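ATP-dependent DNA ligase (Mycobacterium tuberculosis, PDB 6NHX) joins breaks in double-stranded DNA at the expense of ATP, acting with Ku in non-homologous end joining. Local coordinates at residues 8-19 and 175-186; 23-33 and 162-170. The protein carries 1 engineered substitution. All coordinates share one frame; numbering follows the deposited sequence.

Overall arrangement
Both interactions build the same mixed sheet of the ATP-dependent DNA ligase domain, and both touch ATP. Strands 184-187 and 164-169 are neighbours in that sheet. They join interaction 1 (8-19 with 175-186) to interaction 2 (23-33 with 162-170), whose centres lie about 10 Å apart. Interaction 1 is partly buried and pairs parallel strands; its R179 and K185 hold phosphate oxygens. Interaction 2 is the more buried contact and pairs antiparallel strands. It recognises the adenine through E29, G30, W32 and K168. It also carries D33 and E163, probable manganese ligands. W183 of interaction 1 and K168 of interaction 2 meet in a cation-pi contact.

Interaction 1. Residues 8-19 and 175-186; sequences LAPMLATHGTVA and QPGRRCASWVKD. With ATP (adenosine-5'-triphosphate), chain B.
D186 OD2 is held by V18 N and by a water that accepts from A19 N. V18 N donates to D186 OD2 at 2.8 Å with a nearly straight N-H (166°), on the anti side and tilted out of the carboxylate plane. A second water bridges D186 OD1 and G16 O. At R179 the chain runs out anti to the backbone N (chi1 -167°) and bends at chi3. This turns R179 NH1 back to A13 O at 2.8 Å, in both the carbonyl and the guanidinium plane. NH1 also meets ATP O1G, and NH2 meets ATP O2G. The backbone bond thus fixes the guanidinium for the gamma phosphate, while L12 lies over one of its faces. K185, on the other side of strand 12-15, reaches ATP with its NZ 2.8 Å from O1G and 2.7 Å from O1A. Strand 12-15 runs parallel to both 179-180 and 184-186, in a mixed sheet of the nucleotidyltransferase domain of ATP-dependent ligases. Between these two strands the chain turns a corner through a type I turn from C180 to W183. T14 OG1 donates to C180 O at 2.8 Å from well above the carbonyl plane. M11 and W183 form a Met-aromatic contact. The extended M11 chain lays SD over the W183 five-membered ring, 3.9 Å from its centroid. M11 CE makes a CH-pi contact over the same W183 ring, 3.6 Å from its centroid.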
loop_
_atom_site.group_PDB
_atom_site.type_symbol
_atom_site.label_atom_id
_atom_site.label_comp_id
_atom_site.label_asym_id
_atom_site.label_seq_id
_atom_site.Cartn_x
_atom_site.Cartn_y
_atom_site.Cartn_z
ATOM N N LEU A 8 14.301 -12.653 -8.035
ATOM C CA LEU A 8 12.911 -12.772 -7.621
ATOM C C LEU A 8 12.197 -11.430 -7.669
ATOM O O LEU A 8 12.747 -10.402 -7.261
ATOM C CB LEU A 8 12.859 -13.284 -6.184
ATOM C CG LEU A 8 12.833 -14.783 -5.934
ATOM C CD1 LEU A 8 12.471 -15.012 -4.476
ATOM C CD2 LEU A 8 11.836 -15.460 -6.858
ATOM N N ALA A 9 10.953 -11.457 -8.143
ATOM C CA ALA A 9 10.032 -10.335 -8.098
ATOM C C ALA A 9 8.702 -10.814 -7.535
ATOM O O ALA A 9 8.337 -11.981 -7.707
ATOM C CB ALA A 9 9.805 -9.751 -9.501
ATOM N N PRO A 10 7.968 -9.942 -6.850
ATOM C CA PRO A 10 6.740 -10.383 -6.179
ATOM C C PRO A 10 5.635 -10.737 -7.163
ATOM O O PRO A 10 5.519 -10.163 -8.251
ATOM C CB PRO A 10 6.336 -9.170 -5.334
ATOM C CG PRO A 10 7.537 -8.273 -5.307
ATOM C CD PRO A 10 8.278 -8.530 -6.578
ATOM N N MET A 11 4.832 -11.714 -6.755
ATOM C CA MET A 11 3.575 -12.032 -7.413
ATOM C C MET A 11 2.556 -10.938 -7.100
ATOM O O MET A 11 2.577 -10.326 -6.032
ATOM C CB MET A 11 3.084 -13.367 -6.857
ATOM C CG MET A 11 1.847 -13.930 -7.527
ATOM S SD MET A 11 1.531 -15.600 -6.922
ATOM C CE MET A 11 -0.030 -15.952 -7.751
ATOM N N LEU A 12 1.649 -10.692 -8.042
ATOM C CA LEU A 12 0.704 -9.584 -7.941
ATOM C C LEU A 12 -0.730 -10.089 -8.066
ATOM O O LEU A 12 -0.986 -11.143 -8.649
ATOM C CB LEU A 12 1.008 -8.522 -9.001
ATOM C CG LEU A 12 2.411 -7.915 -8.909
ATOM C CD1 LEU A 12 2.687 -7.048 -10.136
ATOM C CD2 LEU A 12 2.580 -7.106 -7.624
ATOM N N ALA A 13 -1.659 -9.304 -7.506
ATOM C CA ALA A 13 -3.075 -9.650 -7.433
ATOM C C ALA A 13 -3.871 -8.899 -8.489
ATOM O O ALA A 13 -3.496 -7.813 -8.931
ATOM C CB ALA A 13 -3.662 -9.318 -6.056
ATOM N N THR A 14 -4.978 -9.493 -8.882
ATOM C CA THR A 14 -5.881 -8.889 -9.855
ATOM C C THR A 14 -7.029 -8.199 -9.131
ATOM O O THR A 14 -7.636 -8.789 -8.231
ATOM C CB THR A 14 -6.471 -9.981 -10.736
ATOM O OG1 THR A 14 -5.411 -10.740 -11.331
ATOM C CG2 THR A 14 -7.277 -9.385 -11.842
ATOM N N HIS A 15 -7.343 -6.972 -9.532
ATOM C CA HIS A 15 -8.468 -6.279 -8.922
ATOM C C HIS A 15 -9.763 -7.036 -9.197
ATOM O O HIS A 15 -10.052 -7.405 -10.340
ATOM C CB HIS A 15 -8.573 -4.863 -9.488
ATOM C CG HIS A 15 -9.403 -3.945 -8.649
ATOM N ND1 HIS A 15 -9.829 -2.712 -9.094
ATOM C CD2 HIS A 15 -9.890 -4.079 -7.392
ATOM C CE1 HIS A 15 -10.541 -2.126 -8.148
ATOM N NE2 HIS A 15 -10.592 -2.934 -7.104
ATOM N N GLY A 16 -10.536 -7.275 -8.150
ATOM C CA GLY A 16 -11.798 -7.958 -8.329
ATOM C C GLY A 16 -12.661 -7.845 -7.099
ATOM O O GLY A 16 -12.426 -7.002 -6.229
ATOM N N THR A 17 -13.639 -8.734 -7.009
ATOM C CA THR A 17 -14.568 -8.784 -5.885
ATOM C C THR A 17 -14.431 -10.136 -5.205
ATOM O O THR A 17 -14.533 -11.176 -5.863
ATOM C CB THR A 17 -16.008 -8.572 -6.366
ATOM O OG1 THR A 17 -16.153 -7.220 -6.793
ATOM C CG2 THR A 17 -17.005 -8.831 -5.244
ATOM N N VAL A 18 -14.191 -10.124 -3.890
ATOM C CA VAL A 18 -13.988 -11.378 -3.169
ATOM C C VAL A 18 -15.262 -11.953 -2.565
ATOM O O VAL A 18 -15.278 -13.145 -2.207
ATOM C CB VAL A 18 -12.897 -11.319 -2.080
ATOM C CG1 VAL A 18 -11.566 -10.895 -2.665
ATOM C CG2 VAL A 18 -13.314 -10.397 -0.948
ATOM N N ALA A 19 -16.327 -11.152 -2.451
ATOM C CA ALA A 19 -17.596 -11.656 -1.961
ATOM C C ALA A 19 -18.180 -12.500 -3.077
ATOM O O ALA A 19 -18.387 -12.011 -4.192
ATOM C CB ALA A 19 -18.535 -10.496 -1.642
ATOM N N GLN A 175 3.954 -17.330 -8.529
ATOM C CA GLN A 175 4.410 -16.935 -9.860
ATOM C C GLN A 175 5.154 -15.608 -9.787
ATOM O O GLN A 175 4.539 -14.533 -9.853
ATOM C CB GLN A 175 3.214 -16.847 -10.815
ATOM C CG GLN A 175 2.451 -18.149 -10.881
ATOM C CD GLN A 175 1.468 -18.208 -12.024
ATOM O OE1 GLN A 175 0.277 -18.445 -11.815
ATOM N NE2 GLN A 175 1.959 -18.007 -13.241
ATOM N N PRO A 176 6.479 -15.627 -9.626
ATOM C CA PRO A 176 7.209 -14.370 -9.444
ATOM C C PRO A 176 7.036 -13.440 -10.637
ATOM O O PRO A 176 7.083 -13.864 -11.795
ATOM C CB PRO A 176 8.666 -14.824 -9.291
ATOM C CG PRO A 176 8.580 -16.239 -8.833
ATOM C CD PRO A 176 7.355 -16.807 -9.476
ATOM N N GLY A 177 6.807 -12.166 -10.332
ATOM C CA GLY A 177 6.792 -11.138 -11.351
ATOM C C GLY A 177 5.556 -11.120 -12.215
ATOM O O GLY A 177 5.559 -10.467 -13.260
ATOM N N ARG A 178 4.498 -11.822 -11.820
ATOM C CA ARG A 178 3.296 -11.911 -12.645
ATOM C C ARG A 178 2.070 -11.533 -11.830
ATOM O O ARG A 178 1.965 -11.879 -10.650
ATOM C CB ARG A 178 3.085 -13.334 -13.165
ATOM C CG ARG A 178 4.105 -13.791 -14.187
ATOM C CD ARG A 178 3.743 -15.169 -14.725
ATOM N NE ARG A 178 3.083 -15.100 -16.029
ATOM C CZ ARG A 178 1.769 -14.979 -16.198
ATOM N NH1 ARG A 178 0.966 -14.908 -15.143
ATOM N NH2 ARG A 178 1.255 -14.925 -17.421
ATOM N N ARG A 179 1.134 -10.841 -12.467
ATOM C CA ARG A 179 -0.178 -10.596 -11.885
ATOM C C ARG A 179 -1.102 -11.721 -12.326
ATOM O O ARG A 179 -1.195 -12.018 -13.520
ATOM C CB ARG A 179 -0.717 -9.245 -12.351
ATOM C CG ARG A 179 -1.917 -8.774 -11.553
ATOM C CD ARG A 179 -2.422 -7.408 -12.040
ATOM N NE ARG A 179 -1.385 -6.375 -11.988
ATOM C CZ ARG A 179 -1.097 -5.639 -10.920
ATOM N NH1 ARG A 179 -1.758 -5.814 -9.777
ATOM N NH2 ARG A 179 -0.150 -4.705 -11.005
ATOM N N CYS A 180 -1.777 -12.358 -11.367
ATOM C CA CYS A 180 -2.418 -13.640 -11.626
ATOM C C CYS A 180 -3.868 -13.651 -11.169
ATOM O O CYS A 180 -4.239 -13.004 -10.184
ATOM C CB CYS A 180 -1.676 -14.761 -10.889
ATOM S SG CYS A 180 0.050 -14.911 -11.392
ATOM N N ALA A 181 -4.678 -14.439 -11.879
ATOM C CA ALA A 181 -6.077 -14.623 -11.514
ATOM C C ALA A 181 -6.247 -15.395 -10.212
ATOM O O ALA A 181 -7.330 -15.362 -9.619
ATOM C CB ALA A 181 -6.827 -15.340 -12.642
ATOM N N SER A 182 -5.198 -16.059 -9.730
ATOM C CA SER A 182 -5.271 -16.819 -8.492
ATOM C C SER A 182 -5.182 -15.941 -7.247
ATOM O O SER A 182 -5.357 -16.456 -6.133
ATOM C CB SER A 182 -4.152 -17.856 -8.478
ATOM O OG SER A 182 -2.910 -17.194 -8.673
ATOM N N TRP A 183 -4.881 -14.651 -7.397
ATOM C CA TRP A 183 -4.885 -13.696 -6.293
ATOM C C TRP A 183 -5.820 -12.560 -6.671
ATOM O O TRP A 183 -5.671 -11.974 -7.746
ATOM C CB TRP A 183 -3.491 -13.093 -6.064
ATOM C CG TRP A 183 -2.460 -13.934 -5.369
ATOM C CD1 TRP A 183 -2.447 -15.282 -5.232
ATOM C CD2 TRP A 183 -1.301 -13.442 -4.707
ATOM N NE1 TRP A 183 -1.319 -15.675 -4.526
ATOM C CE2 TRP A 183 -0.603 -14.553 -4.199
ATOM C CE3 TRP A 183 -0.771 -12.164 -4.513
ATOM C CZ2 TRP A 183 0.600 -14.421 -3.483
ATOM C CZ3 TRP A 183 0.415 -12.028 -3.810
ATOM C CH2 TRP A 183 1.083 -13.152 -3.306
ATOM N N VAL A 184 -6.776 -12.243 -5.795
ATOM C CA VAL A 184 -7.790 -11.234 -6.092
ATOM C C VAL A 184 -7.771 -10.197 -4.977
ATOM O O VAL A 184 -7.889 -10.550 -3.797
ATOM C CB VAL A 184 -9.182 -11.873 -6.195
ATOM C CG1 VAL A 184 -10.211 -10.807 -6.511
ATOM C CG2 VAL A 184 -9.195 -12.966 -7.270
ATOM N N LYS A 185 -7.606 -8.926 -5.332
ATOM C CA LYS A 185 -7.541 -7.842 -4.362
ATOM C C LYS A 185 -8.809 -6.999 -4.423
ATOM O O LYS A 185 -9.312 -6.708 -5.511
ATOM C CB LYS A 185 -6.303 -6.956 -4.571
ATOM C CG LYS A 185 -6.084 -6.505 -6.001
ATOM C CD LYS A 185 -5.012 -5.430 -6.082
ATOM C CE LYS A 185 -4.889 -4.884 -7.494
ATOM N NZ LYS A 185 -4.003 -3.678 -7.551
ATOM N N ASP A 186 -9.307 -6.590 -3.255
ATOM C CA ASP A 186 -10.623 -5.965 -3.131
ATOM C C ASP A 186 -10.579 -5.015 -1.942
ATOM O O ASP A 186 -10.244 -5.435 -0.837
ATOM C CB ASP A 186 -11.661 -7.082 -2.918
ATOM C CG ASP A 186 -13.086 -6.608 -2.997
ATOM O OD1 ASP A 186 -13.310 -5.393 -3.138
ATOM O OD2 ASP A 186 -13.988 -7.470 -2.896
HETATM P PG ATP B . -0.341 -3.055 -7.434
HETATM O O1G ATP B . -1.270 -4.248 -7.344
HETATM O O2G ATP B . 0.268 -2.812 -8.802
HETATM O O3G ATP B . 0.691 -3.040 -6.320
HETATM P PB ATP B . -1.466 -0.801 -5.941
HETATM O O1B ATP B . -2.420 0.311 -6.297
HETATM O O2B ATP B . -0.128 -0.504 -5.299
HETATM O O3B ATP B . -1.273 -1.740 -7.238
HETATM P PA ATP B . -3.682 -1.891 -4.423
HETATM O O1A ATP B . -4.633 -1.891 -5.581
HETATM O O2A ATP B . -3.716 -0.895 -3.293
HETATM O O3A ATP B . -2.203 -1.878 -5.023
HETATM O "O5'" ATP B . -3.552 -3.403 -3.860
HETATM C "C5'" ATP B . -2.928 -3.656 -2.604
HETATM C "C4'" ATP B . -1.404 -3.725 -2.743
HETATM O "O4'" ATP B . -0.890 -4.197 -1.498
HETATM C "C3'" ATP B . -0.930 -4.698 -3.803
HETATM O "O3'" ATP B . 0.376 -4.314 -4.221
HETATM C "C2'" ATP B . -0.821 -5.965 -3.003
HETATM O "O2'" ATP B . 0.060 -6.924 -3.606
HETATM C "C1'" ATP B . -0.276 -5.472 -1.666
HETATM N N9 ATP B . -0.758 -6.285 -0.531
HETATM C C8 ATP B . -1.252 -5.813 0.642
HETATM N N7 ATP B . -1.570 -6.835 1.482
HETATM C C5 ATP B . -1.252 -7.972 0.833
HETATM C C6 ATP B . -1.353 -9.392 1.134
HETATM N N6 ATP B . -1.877 -9.803 2.295
HETATM N N1 ATP B . -0.928 -10.260 0.204
HETATM C C2 ATP B . -0.416 -9.874 -0.970
HETATM N N3 ATP B . -0.308 -8.584 -1.324
HETATM C C4 ATP B . -0.724 -7.615 -0.478
HETATM O O HOH W 1 -11.860 -2.781 -4.762
HETATM O O HOH W 2 -14.065 -4.570 -5.829
HETATM O O HOH W 3 -16.274 -8.185 -1.644
#

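Interaction 2. Residues 23-33 and 162-170; sequences ASQWAFEGMWD and WEGVIAKRR. Engineered in segment 23-33: M31 (natural residue Lys). With ATP (adenosine-5'-triphosphate), chain B.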
loop_
_atom_site.group_PDB
_atom_site.type_symbol
_atom_site.label_atom_id
_atom_site.label_comp_id
_atom_site.label_asym_id
_atom_site.label_seq_id
_atom_site.Cartn_x
_atom_site.Cartn_y
_atom_site.Cartn_z
ATOM N N ALA A 23 -14.661 -20.535 0.785
ATOM C CA ALA A 23 -13.515 -20.963 1.583
ATOM C C ALA A 23 -12.942 -22.301 1.126
ATOM O O ALA A 23 -11.761 -22.565 1.351
ATOM C CB ALA A 23 -13.897 -21.026 3.064
ATOM N N SER A 24 -13.747 -23.152 0.484
ATOM C CA SER A 24 -13.220 -24.444 0.054
ATOM C C SER A 24 -12.088 -24.279 -0.952
ATOM O O SER A 24 -11.144 -25.076 -0.957
ATOM C CB SER A 24 -14.338 -25.314 -0.517
ATOM O OG SER A 24 -15.064 -24.609 -1.506
ATOM N N GLN A 25 -12.153 -23.249 -1.800
ATOM C CA GLN A 25 -11.106 -23.013 -2.781
ATOM C C GLN A 25 -10.199 -21.831 -2.471
ATOM O O GLN A 25 -9.109 -21.758 -3.047
ATOM C CB GLN A 25 -11.705 -22.832 -4.184
ATOM C CG GLN A 25 -12.131 -24.143 -4.834
ATOM C CD GLN A 25 -13.598 -24.451 -4.615
ATOM O OE1 GLN A 25 -13.954 -25.546 -4.175
ATOM N NE2 GLN A 25 -14.461 -23.484 -4.918
ATOM N N TRP A 26 -10.591 -20.923 -1.567
ATOM C CA TRP A 26 -9.897 -19.655 -1.413
ATOM C C TRP A 26 -9.565 -19.396 0.047
ATOM O O TRP A 26 -10.405 -19.612 0.924
ATOM C CB TRP A 26 -10.764 -18.491 -1.925
ATOM C CG TRP A 26 -10.992 -18.512 -3.378
ATOM C CD1 TRP A 26 -11.968 -19.192 -4.025
ATOM C CD2 TRP A 26 -10.220 -17.848 -4.380
ATOM N NE1 TRP A 26 -11.869 -18.983 -5.373
ATOM C CE2 TRP A 26 -10.812 -18.145 -5.621
ATOM C CE3 TRP A 26 -9.114 -16.996 -4.347
ATOM C CZ2 TRP A 26 -10.319 -17.644 -6.822
ATOM C CZ3 TRP A 26 -8.624 -16.503 -5.528
ATOM C CH2 TRP A 26 -9.227 -16.821 -6.758
ATOM N N ALA A 27 -8.357 -18.892 0.282
ATOM C CA ALA A 27 -7.959 -18.326 1.564
ATOM C C ALA A 27 -8.078 -16.813 1.466
ATOM O O ALA A 27 -7.948 -16.244 0.379
ATOM C CB ALA A 27 -6.516 -18.720 1.890
ATOM N N PHE A 28 -8.328 -16.162 2.603
ATOM C CA PHE A 28 -8.556 -14.722 2.632
ATOM C C PHE A 28 -7.604 -14.072 3.621
ATOM O O PHE A 28 -7.513 -14.494 4.782
ATOM C CB PHE A 28 -10.004 -14.423 3.004
ATOM C CG PHE A 28 -10.976 -15.045 2.055
ATOM C CD1 PHE A 28 -11.119 -14.555 0.766
ATOM C CD2 PHE A 28 -11.703 -16.161 2.425
ATOM C CE1 PHE A 28 -11.992 -15.157 -0.120
ATOM C CE2 PHE A 28 -12.559 -16.774 1.539
ATOM C CZ PHE A 28 -12.720 -16.257 0.268
ATOM N N GLU A 29 -6.875 -13.066 3.148
ATOM C CA GLU A 29 -5.948 -12.311 3.972
ATOM C C GLU A 29 -6.380 -10.857 4.031
ATOM O O GLU A 29 -7.022 -10.350 3.095
ATOM C CB GLU A 29 -4.550 -12.340 3.349
ATOM C CG GLU A 29 -3.845 -13.690 3.373
ATOM C CD GLU A 29 -2.421 -13.604 2.844
ATOM O OE1 GLU A 29 -1.935 -14.615 2.311
ATOM O OE2 GLU A 29 -1.799 -12.529 2.956
ATOM N N GLY A 30 -6.026 -10.168 5.100
ATOM C CA GLY A 30 -6.148 -8.727 5.113
ATOM C C GLY A 30 -5.228 -8.074 4.099
ATOM O O GLY A 30 -4.128 -8.554 3.809
ATOM N N MET A 31 -5.711 -6.984 3.501
ATOM C CA MET A 31 -4.881 -6.142 2.646
ATOM C C MET A 31 -4.172 -5.109 3.518
ATOM O O MET A 31 -4.833 -4.303 4.185
ATOM C CB MET A 31 -5.743 -5.438 1.601
ATOM C CG MET A 31 -4.940 -4.469 0.747
ATOM S SD MET A 31 -5.989 -3.459 -0.316
ATOM C CE MET A 31 -6.575 -4.703 -1.469
ATOM N N TRP A 32 -2.837 -5.125 3.492
ATOM C CA TRP A 32 -1.997 -4.268 4.334
ATOM C C TRP A 32 -1.371 -3.161 3.486
ATOM O O TRP A 32 -0.581 -3.449 2.577
ATOM C CB TRP A 32 -0.893 -5.086 5.013
ATOM C CG TRP A 32 -1.365 -6.398 5.580
ATOM C CD1 TRP A 32 -0.880 -7.651 5.275
ATOM C CD2 TRP A 32 -2.427 -6.593 6.522
ATOM N NE1 TRP A 32 -1.572 -8.612 5.992
ATOM C CE2 TRP A 32 -2.542 -7.987 6.743
ATOM C CE3 TRP A 32 -3.319 -5.724 7.180
ATOM C CZ2 TRP A 32 -3.483 -8.528 7.628
ATOM C CZ3 TRP A 32 -4.260 -6.267 8.051
ATOM C CH2 TRP A 32 -4.332 -7.658 8.269
ATOM N N ASP A 33 -1.698 -1.898 3.781
ATOM C CA ASP A 33 -1.054 -0.789 3.075
ATOM C C ASP A 33 0.377 -0.623 3.570
ATOM O O ASP A 33 0.610 -0.442 4.768
ATOM C CB ASP A 33 -1.822 0.519 3.286
ATOM C CG ASP A 33 -2.900 0.750 2.232
ATOM O OD1 ASP A 33 -3.289 -0.227 1.562
ATOM O OD2 ASP A 33 -3.360 1.907 2.069
ATOM N N TRP A 162 -9.351 -2.470 8.308
ATOM C CA TRP A 162 -8.325 -2.751 7.324
ATOM C C TRP A 162 -8.745 -2.249 5.943
ATOM O O TRP A 162 -9.911 -1.927 5.704
ATOM C CB TRP A 162 -8.043 -4.257 7.292
ATOM C CG TRP A 162 -7.521 -4.779 8.609
ATOM C CD1 TRP A 162 -6.943 -4.051 9.610
ATOM C CD2 TRP A 162 -7.553 -6.134 9.061
ATOM N NE1 TRP A 162 -6.595 -4.878 10.648
ATOM C CE2 TRP A 162 -6.963 -6.160 10.336
ATOM C CE3 TRP A 162 -8.005 -7.332 8.500
ATOM C CZ2 TRP A 162 -6.828 -7.337 11.075
ATOM C CZ3 TRP A 162 -7.868 -8.503 9.233
ATOM C CH2 TRP A 162 -7.279 -8.496 10.502
ATOM N N GLU A 163 -7.768 -2.153 5.033
ATOM C CA GLU A 163 -8.032 -1.546 3.725
ATOM C C GLU A 163 -8.888 -2.447 2.838
ATOM O O GLU A 163 -9.642 -1.950 1.988
ATOM C CB GLU A 163 -6.713 -1.201 3.024
ATOM C CG GLU A 163 -6.878 -0.297 1.786
ATOM C CD GLU A 163 -7.241 1.154 2.128
ATOM O OE1 GLU A 163 -7.934 1.808 1.318
ATOM O OE2 GLU A 163 -6.846 1.647 3.199
ATOM N N GLY A 164 -8.811 -3.756 3.024
ATOM C CA GLY A 164 -9.495 -4.674 2.134
ATOM C C GLY A 164 -9.061 -6.099 2.405
ATOM O O GLY A 164 -8.619 -6.431 3.512
ATOM N N VAL A 165 -9.181 -6.923 1.376
ATOM C CA VAL A 165 -8.881 -8.349 1.434
ATOM C C VAL A 165 -8.125 -8.744 0.181
ATOM O O VAL A 165 -8.410 -8.236 -0.905
ATOM C CB VAL A 165 -10.176 -9.182 1.592
ATOM C CG1 VAL A 165 -9.959 -10.655 1.346
ATOM C CG2 VAL A 165 -10.819 -8.948 2.949
ATOM N N ILE A 166 -7.172 -9.658 0.323
ATOM C CA ILE A 166 -6.590 -10.399 -0.792
ATOM C C ILE A 166 -7.060 -11.833 -0.655
ATOM O O ILE A 166 -6.744 -12.499 0.343
ATOM C CB ILE A 166 -5.051 -10.364 -0.820
ATOM C CG1 ILE A 166 -4.507 -8.984 -0.426
ATOM C CG2 ILE A 166 -4.546 -10.868 -2.194
ATOM C CD1 ILE A 166 -4.640 -7.969 -1.519
ATOM N N ALA A 167 -7.772 -12.330 -1.657
ATOM C CA ALA A 167 -8.098 -13.744 -1.717
ATOM C C ALA A 167 -7.033 -14.462 -2.525
ATOM O O ALA A 167 -6.616 -13.988 -3.585
ATOM C CB ALA A 167 -9.454 -13.941 -2.399
ATOM N N LYS A 168 -6.583 -15.615 -2.027
ATOM C CA LYS A 168 -5.563 -16.393 -2.710
ATOM C C LYS A 168 -6.037 -17.833 -2.827
ATOM O O LYS A 168 -6.485 -18.427 -1.841
ATOM C CB LYS A 168 -4.228 -16.297 -1.960
ATOM C CG LYS A 168 -3.742 -14.859 -1.865
ATOM C CD LYS A 168 -2.502 -14.724 -0.976
ATOM C CE LYS A 168 -2.034 -13.278 -0.886
ATOM N NZ LYS A 168 -0.882 -13.160 0.067
ATOM N N ARG A 169 -5.974 -18.380 -4.036
ATOM C CA ARG A 169 -6.448 -19.743 -4.234
ATOM C C ARG A 169 -5.609 -20.721 -3.423
ATOM O O ARG A 169 -4.372 -20.668 -3.432
ATOM C CB ARG A 169 -6.355 -20.103 -5.715
ATOM C CG ARG A 169 -7.554 -19.689 -6.531
ATOM C CD ARG A 169 -7.603 -20.406 -7.884
ATOM N NE ARG A 169 -7.886 -21.824 -7.706
ATOM C CZ ARG A 169 -9.099 -22.365 -7.764
ATOM N NH1 ARG A 169 -10.159 -21.607 -8.018
ATOM N NH2 ARG A 169 -9.249 -23.671 -7.571
ATOM N N ARG A 170 -6.284 -21.624 -2.711
ATOM C CA ARG A 170 -5.566 -22.556 -1.848
ATOM C C ARG A 170 -4.627 -23.465 -2.638
ATOM O O ARG A 170 -3.594 -23.890 -2.107
ATOM C CB ARG A 170 -6.569 -23.371 -1.034
ATOM C CG ARG A 170 -7.292 -22.524 0.009
ATOM C CD ARG A 170 -8.349 -23.301 0.764
ATOM N NE ARG A 170 -8.891 -22.527 1.879
ATOM C CZ ARG A 170 -8.276 -22.351 3.046
ATOM N NH1 ARG A 170 -7.090 -22.898 3.264
ATOM N NH2 ARG A 170 -8.846 -21.621 3.995
HETATM P PG ATP B . -0.341 -3.055 -7.434
HETATM O O1G ATP B . -1.270 -4.248 -7.344
HETATM O O2G ATP B . 0.268 -2.812 -8.802
HETATM O O3G ATP B . 0.691 -3.040 -6.320
HETATM P PB ATP B . -1.466 -0.801 -5.941
HETATM O O1B ATP B . -2.420 0.311 -6.297
HETATM O O2B ATP B . -0.128 -0.504 -5.299
HETATM O O3B ATP B . -1.273 -1.740 -7.238
HETATM P PA ATP B . -3.682 -1.891 -4.423
HETATM O O1A ATP B . -4.633 -1.891 -5.581
HETATM O O2A ATP B . -3.716 -0.895 -3.293
HETATM O O3A ATP B . -2.203 -1.878 -5.023
HETATM O "O5'" ATP B . -3.552 -3.403 -3.860
HETATM C "C5'" ATP B . -2.928 -3.656 -2.604
HETATM C "C4'" ATP B . -1.404 -3.725 -2.743
HETATM O "O4'" ATP B . -0.890 -4.197 -1.498
HETATM C "C3'" ATP B . -0.930 -4.698 -3.803
HETATM O "O3'" ATP B . 0.376 -4.314 -4.221
HETATM C "C2'" ATP B . -0.821 -5.965 -3.003
HETATM O "O2'" ATP B . 0.060 -6.924 -3.606
HETATM C "C1'" ATP B . -0.276 -5.472 -1.666
HETATM N N9 ATP B . -0.758 -6.285 -0.531
HETATM C C8 ATP B . -1.252 -5.813 0.642
HETATM N N7 ATP B . -1.570 -6.835 1.482
HETATM C C5 ATP B . -1.252 -7.972 0.833
HETATM C C6 ATP B . -1.353 -9.392 1.134
HETATM N N6 ATP B . -1.877 -9.803 2.295
HETATM N N1 ATP B . -0.928 -10.260 0.204
HETATM C C2 ATP B . -0.416 -9.874 -0.970
HETATM N N3 ATP B . -0.308 -8.584 -1.324
HETATM C C4 ATP B . -0.724 -7.615 -0.478
HETATM O O HOH W 4 -11.016 -19.433 3.592
HETATM O O HOH W 5 -5.238 -2.741 6.352
#
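W32 and W162 form a T-shaped pair. The CZ3 edge of W32 points at the face of W162, over its centre. Their six-membered rings have centroids 4.7 Å apart and planes at 75°. At the other end of the strand pair, R169 slants across W26. R169 CG lies over one face of the W26 six-membered ring, 3.3 Å from its centroid. D171 holds R169 NH2. R170 NE approaches A23 O nearly along the C=O axis at 2.9 Å, but the bond is bent at the hydrogen and tilted from the guanidinium plane. A27 CB covers a guanidinium face.

E29 and K168 meet at the N1/N6 edge of the adenine, and I166 CG1 packs over a face of the base. The K168 chain, extended beyond CG (chi2 173°), carries NZ to ATP N1 at 2.9 Å. K168 NZ also makes a salt bridge to E29 OE1, which Y124 bonds too. E29 OE2 accepts from ATP N6 at 2.8 Å. G30 O takes a further N6 bond, and W32 N donates to ATP N7 at 2.9 Å.

Residues 31-33 belong to motif I (KxDG) of covalent nucleotidyltransferases. Engineered M31 stands at its lysine, the adenylylation site in this family; M31 CE touches I166 CD1. Segment 163-168 matches motif IV. The carboxylate planes of D33 and E163, probable manganese ligands, are nearly parallel (17°), with OD2 and OE2 close as like charges. R293 pairs with D33, R277 with E163.

Outer strand 26-31 runs antiparallel to 164-169, which strand 184-187 flanks on its other side. Helix 150-160 packs on F28, W162 and V165, strand 105-114 on E29 and K168.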